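Local coordinates for protein endoglucanase A (Clostridium longisporum, PDB 6Q1I) that hydrolyses internal beta-1,4-glucosidic linkages in cellulose, barley beta-glucan and lichenan, and also acts on carboxymethylcellulose and xylan, through its family 5 catalytic domain, at residues A203-T208 with I230-A235; V280-F285 with R310-V315. One frame throughout, in Å; residues are numbered along the deposited sequence. Where two conformers were deposited one is given.

Contact 1: residues A203-T208 with I230-A235; sequences AVMMPT and IASVHA
M205 lays its CG against the branched CB of I230, 3.7 Å away, the two side chains crossing obliquely on the inward face of a TIM barrel. Here strands five and six of the eight-stranded (beta/alpha)8 fold run side by side, the ends of a beta-alpha-beta unit whose helix is 215-219. Their short axes diverge by 47°, the strong twist that lets a parallel sheet close on itself. Beyond the CG, M205 bends at its third torsion (chi3 56°), and this turn brings its CE alongside S232, with M205 CE 3.9 Å from S232 CB. One thioether chain therefore spans two residues of the next strand. I230 reaches back the other way: its CG1 lies anti to the carbonyl carbon (chi1 -58°), extending the CD1 methyl to the CB of A203 at 3.8 Å. V281 of the following strand touches both M205 and I230, so this inner layer continues round the barrel.

Between the backbones, hydrogen bonds of the parallel register run from I230 N to V204 O, from M206 N to I230 O and from S232 N to M206 O, the middle one 2.9 Å from M206 N to I230 O. Two residues beyond M206, T208 N makes only a weak hydrogen bond to S232 O. The outward face carries M206 and A231, with F273 of helix 256-275 lying on A231. Toward the C-terminal ends, where TIM barrels place their active sites, the side chain of P207 is about 7 Å from that of Q160, a changed residue at the probable proton-donor position. T208 directs its hydroxyl to the backbone of S212, while T208 OG1 also passes 4.1 Å from V233 CG1.

Contact 2: residues V280-F285 with R310-V315; sequences VVIGQF and RGIPCV. Unlike the reference sequence in segment 280-285: Q284 (reference Glu).
Strand 280-285 and the run 312-315 travel in roughly the same direction, 37° apart, joined by hydrogen bonds from I282 N to P313 O and from V315 N to I282 O, both 2.9 Å, and from F285 N to V315 O at 3.1 Å. I282 thus uses its N-H and its C=O toward the same neighbour, as one residue does at a parallel bridge, here with C314.

On the outer side, I282 extends its CD1 to the CG2 methyl of I312, 3.7 Å away, while V280 CG1 meets the CG1 of the same isoleucine. On the inner side V281 and P313 cross at about a right angle, CG2 against the ring CG. V315 brings its CB to 3.4 Å from G283 O. At the far end the ring of F285 (chi1 81°) is folded back between its own backbone N and carbonyl carbon, which turns one edge to V315 O, 3.4 Å from F285 CD1. In one of two modelled conformers the sulfur of C314 lies obliquely to this ring, 4.5 Å from the centroid of the F285 ring, in a Cys sulfur-aromatic contact. At the opposite end a water accepts from V280 N and donates to G311 O, bridging the strand to the Schellman motif that closes helix 293-309.

Q284, glutamine in place of the reference glutamate, occupies the nucleophile position by similarity. Its OE1 is bound by R73, and its side chain lies about 4 Å from that of Q160.

Strand 280-285 is the seventh of the TIM barrel, and 310-315 leads into the eighth, 314-318. The intervening helix 293-309 covers the outer side, with Y303 stacked on F285 and V304 touching both F285 and C314; helix 256-275 packs on V280 and I282, and strand 229-234 flanks 280-285 along its other edge.

Contacts 1 and 2 are both buried and follow one another around a single barrel, their centres about 9 Å apart. Strands 229-234 and 280-285 are direct neighbours, so the sheet runs on from one contact to the other, with a probable hydrogen bond from V281 N to A231 O and another from A235 N to Q284 O. Helix 256-275, lying between them in sequence, packs on both. Their chemistry diverges: 203-208 with 230-235 puts the thioether of M205 and a serine inside the barrel and M206 outside it, whereas 280-285 with 310-315 is mainly branched aliphatic, ending in a phenylalanine, a cysteine and Q284 at the probable nucleophile position. H234 and Q284 meet at the catalytic end.

Contact 1: residues A203-T208 with I230-A235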
loop_
_atom_site.group_PDB
_atom_site.type_symbol
_atom_site.label_atom_id
_atom_site.label_comp_id
_atom_site.label_asym_id
_atom_site.label_seq_id
_atom_site.Cartn_x
_atom_site.Cartn_y
_atom_site.Cartn_z
ATOM N N ALA A 203 14.643 -0.708 4.053
ATOM C CA ALA A 203 13.633 -1.741 3.892
ATOM C C ALA A 203 12.868 -1.519 2.597
ATOM O O ALA A 203 12.471 -0.391 2.272
ATOM C CB ALA A 203 12.667 -1.704 5.073
ATOM N N VAL A 204 12.633 -2.611 1.869
ATOM C CA VAL A 204 11.912 -2.570 0.602
ATOM C C VAL A 204 10.802 -3.609 0.626
ATOM O O VAL A 204 11.074 -4.811 0.724
ATOM C CB VAL A 204 12.842 -2.786 -0.604
ATOM C CG1 VAL A 204 12.027 -2.799 -1.902
ATOM C CG2 VAL A 204 13.922 -1.716 -0.662
ATOM N N MET A 205 9.559 -3.143 0.553
ATOM C CA MET A 205 8.388 -3.981 0.366
ATOM C C MET A 205 8.214 -4.320 -1.110
ATOM O O MET A 205 8.507 -3.505 -1.991
ATOM C CB MET A 205 7.139 -3.226 0.832
ATOM C CG MET A 205 7.025 -3.097 2.329
ATOM S SD MET A 205 5.734 -1.982 2.924
ATOM C CE MET A 205 4.297 -2.672 2.134
ATOM N N MET A 206 7.723 -5.534 -1.373
ATOM C CA MET A 206 7.405 -5.933 -2.737
ATOM C C MET A 206 6.239 -6.902 -2.700
ATOM O O MET A 206 6.170 -7.740 -1.786
ATOM C CB MET A 206 8.592 -6.575 -3.455
ATOM C CG MET A 206 9.253 -7.714 -2.715
ATOM S SD MET A 206 10.792 -8.243 -3.479
ATOM C CE MET A 206 11.669 -6.740 -3.571
ATOM N N PRO A 207 5.306 -6.798 -3.644
ATOM C CA PRO A 207 4.068 -7.573 -3.556
ATOM C C PRO A 207 4.118 -8.921 -4.257
ATOM O O PRO A 207 4.929 -9.174 -5.155
ATOM C CB PRO A 207 3.057 -6.677 -4.285
ATOM C CG PRO A 207 3.893 -6.011 -5.342
ATOM C CD PRO A 207 5.223 -5.755 -4.687
ATOM N N THR A 208 3.205 -9.784 -3.825
ATOM C CA THR A 208 2.777 -10.907 -4.632
ATOM C C THR A 208 2.030 -10.394 -5.867
ATOM O O THR A 208 1.703 -9.208 -5.983
ATOM C CB THR A 208 1.809 -11.765 -3.826
ATOM O OG1 THR A 208 0.727 -10.923 -3.430
ATOM C CG2 THR A 208 2.464 -12.363 -2.594
ATOM N N ILE A 230 10.586 -7.000 2.573
ATOM C CA ILE A 230 9.312 -7.226 3.238
ATOM C C ILE A 230 8.304 -7.634 2.169
ATOM O O ILE A 230 8.240 -7.010 1.106
ATOM C CB ILE A 230 8.831 -5.923 3.913
ATOM C CG1 ILE A 230 9.845 -5.389 4.929
ATOM C CG2 ILE A 230 7.453 -6.131 4.565
ATOM C CD1 ILE A 230 9.568 -3.951 5.375
ATOM N N ALA A 231 7.509 -8.665 2.441
ATOM C CA ALA A 231 6.412 -9.007 1.540
ATOM C C ALA A 231 5.231 -8.060 1.754
ATOM O O ALA A 231 4.893 -7.724 2.892
ATOM C CB ALA A 231 5.961 -10.443 1.801
ATOM N N SER A 232 4.575 -7.678 0.656
ATOM C CA SER A 232 3.382 -6.838 0.671
ATOM C C SER A 232 2.180 -7.640 0.181
ATOM O O SER A 232 2.196 -8.175 -0.931
ATOM C CB SER A 232 3.576 -5.628 -0.251
ATOM O OG SER A 232 2.370 -4.903 -0.397
ATOM N N VAL A 233 1.119 -7.687 0.990
ATOM C CA VAL A 233 -0.180 -8.170 0.545
ATOM C C VAL A 233 -1.236 -7.139 0.918
ATOM O O VAL A 233 -1.057 -6.333 1.834
ATOM C CB VAL A 233 -0.563 -9.566 1.097
ATOM C CG1 VAL A 233 0.425 -10.618 0.637
ATOM C CG2 VAL A 233 -0.655 -9.554 2.612
ATOM N N HIS A 234 -2.341 -7.167 0.175
ATOM C CA HIS A 234 -3.538 -6.388 0.473
ATOM C C HIS A 234 -4.639 -7.378 0.807
ATOM O O HIS A 234 -4.762 -8.423 0.160
ATOM C CB HIS A 234 -3.915 -5.512 -0.719
ATOM C CG HIS A 234 -2.845 -4.533 -1.078
ATOM N ND1 HIS A 234 -2.851 -3.815 -2.249
ATOM C CD2 HIS A 234 -1.718 -4.172 -0.423
ATOM C CE1 HIS A 234 -1.770 -3.061 -2.308
ATOM N NE2 HIS A 234 -1.068 -3.255 -1.210
ATOM N N ALA A 235 -5.410 -7.079 1.851
ATOM C CA ALA A 235 -6.353 -8.075 2.371
ATOM C C ALA A 235 -7.592 -7.349 2.903
ATOM O O ALA A 235 -7.748 -7.084 4.103
ATOM C CB ALA A 235 -5.699 -8.949 3.440
#

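Contact 2: residues V280-F285 with R310-V315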
loop_
_atom_site.group_PDB
_atom_site.type_symbol
_atom_site.label_atom_id
_atom_site.label_comp_id
_atom_site.label_asym_id
_atom_site.label_seq_id
_atom_site.Cartn_x
_atom_site.Cartn_y
_atom_site.Cartn_z
ATOM N N VAL A 280 5.998 -9.552 6.746
ATOM C CA VAL A 280 4.895 -9.184 5.868
ATOM C C VAL A 280 4.193 -7.947 6.420
ATOM O O VAL A 280 4.007 -7.808 7.633
ATOM C CB VAL A 280 3.917 -10.365 5.642
ATOM C CG1 VAL A 280 3.358 -10.899 6.960
ATOM C CG2 VAL A 280 2.799 -9.978 4.686
ATOM N N VAL A 281 3.807 -7.049 5.518
ATOM C CA VAL A 281 2.987 -5.886 5.831
ATOM C C VAL A 281 1.716 -5.980 5.000
ATOM O O VAL A 281 1.776 -6.208 3.786
ATOM C CB VAL A 281 3.732 -4.575 5.520
ATOM C CG1 VAL A 281 2.773 -3.381 5.488
ATOM C CG2 VAL A 281 4.871 -4.343 6.509
ATOM N N ILE A 282 0.571 -5.789 5.647
ATOM C CA ILE A 282 -0.711 -5.665 4.958
ATOM C C ILE A 282 -0.858 -4.185 4.608
ATOM O O ILE A 282 -1.277 -3.366 5.434
ATOM C CB ILE A 282 -1.869 -6.185 5.811
ATOM C CG1 ILE A 282 -1.695 -7.679 6.090
ATOM C CG2 ILE A 282 -3.196 -5.939 5.110
ATOM C CD1 ILE A 282 -2.629 -8.236 7.141
ATOM N N GLY A 283 -0.488 -3.825 3.374
ATOM C CA GLY A 283 -0.419 -2.426 3.001
ATOM C C GLY A 283 -1.740 -1.778 2.670
ATOM O O GLY A 283 -1.795 -0.547 2.556
ATOM N N GLN A 284 -2.796 -2.576 2.509
ATOM C CA GLN A 284 -4.160 -2.079 2.340
ATOM C C GLN A 284 -5.124 -3.062 2.983
ATOM O O GLN A 284 -5.042 -4.268 2.730
ATOM C CB GLN A 284 -4.559 -1.926 0.863
ATOM C CG GLN A 284 -3.717 -0.942 0.063
ATOM C CD GLN A 284 -4.143 -0.746 -1.387
ATOM O OE1 GLN A 284 -3.395 -0.204 -2.190
ATOM N NE2 GLN A 284 -5.339 -1.153 -1.709
ATOM N N PHE A 285 -6.054 -2.535 3.779
ATOM C CA PHE A 285 -7.243 -3.250 4.230
ATOM C C PHE A 285 -8.312 -2.203 4.515
ATOM O O PHE A 285 -8.063 -0.999 4.426
ATOM C CB PHE A 285 -6.972 -4.170 5.433
ATOM C CG PHE A 285 -6.941 -3.472 6.771
ATOM C CD1 PHE A 285 -5.953 -2.555 7.077
ATOM C CD2 PHE A 285 -7.880 -3.775 7.743
ATOM C CE1 PHE A 285 -5.917 -1.921 8.321
ATOM C CE2 PHE A 285 -7.845 -3.149 8.984
ATOM C CZ PHE A 285 -6.859 -2.230 9.270
ATOM N N ARG A 310 0.471 -10.854 15.833
ATOM C CA ARG A 310 1.327 -11.637 14.956
ATOM C C ARG A 310 2.500 -10.837 14.404
ATOM O O ARG A 310 3.273 -11.373 13.602
ATOM C CB ARG A 310 0.486 -12.200 13.803
ATOM C CG ARG A 310 -0.507 -13.266 14.254
ATOM C CD ARG A 310 -1.617 -13.497 13.233
ATOM N NE ARG A 310 -2.454 -14.629 13.602
ATOM C CZ ARG A 310 -3.432 -14.591 14.505
ATOM N NH1 ARG A 310 -3.729 -13.465 15.145
ATOM N NH2 ARG A 310 -4.114 -15.695 14.776
ATOM N N GLY A 311 2.646 -9.572 14.801
ATOM C CA GLY A 311 3.721 -8.738 14.291
ATOM C C GLY A 311 3.516 -8.252 12.875
ATOM O O GLY A 311 4.503 -7.966 12.185
ATOM N N ILE A 312 2.267 -8.165 12.417
ATOM C CA ILE A 312 1.924 -7.751 11.063
ATOM C C ILE A 312 1.345 -6.338 11.121
ATOM O O ILE A 312 0.226 -6.149 11.622
ATOM C CB ILE A 312 0.920 -8.711 10.407
ATOM C CG1 ILE A 312 1.455 -10.146 10.406
ATOM C CG2 ILE A 312 0.594 -8.229 8.988
ATOM C CD1 ILE A 312 0.456 -11.174 9.911
ATOM N N PRO A 313 2.036 -5.329 10.593
ATOM C CA PRO A 313 1.412 -4.011 10.417
ATOM C C PRO A 313 0.283 -4.071 9.395
ATOM O O PRO A 313 0.344 -4.825 8.419
ATOM C CB PRO A 313 2.565 -3.143 9.895
ATOM C CG PRO A 313 3.811 -3.877 10.234
ATOM C CD PRO A 313 3.457 -5.327 10.215
ATOM N N CYS A 314 -0.747 -3.244 9.611
ATOM C CA CYS A 314 -1.862 -3.170 8.680
ATOM C C CYS A 314 -2.235 -1.713 8.477
ATOM O O CYS A 314 -2.286 -0.923 9.422
ATOM C CB CYS A 314 -3.042 -4.027 9.148
ATOM S SG CYS A 314 -3.492 -3.777 10.866
ATOM N N VAL A 315 -2.480 -1.368 7.215
ATOM C CA VAL A 315 -2.594 0.020 6.768
ATOM C C VAL A 315 -3.966 0.212 6.112
ATOM O O VAL A 315 -4.248 -0.352 5.044
ATOM C CB VAL A 315 -1.451 0.371 5.805
ATOM C CG1 VAL A 315 -1.423 1.853 5.530
ATOM C CG2 VAL A 315 -0.089 -0.090 6.359
HETATM O O HOH W 1 5.360 -9.204 9.707
#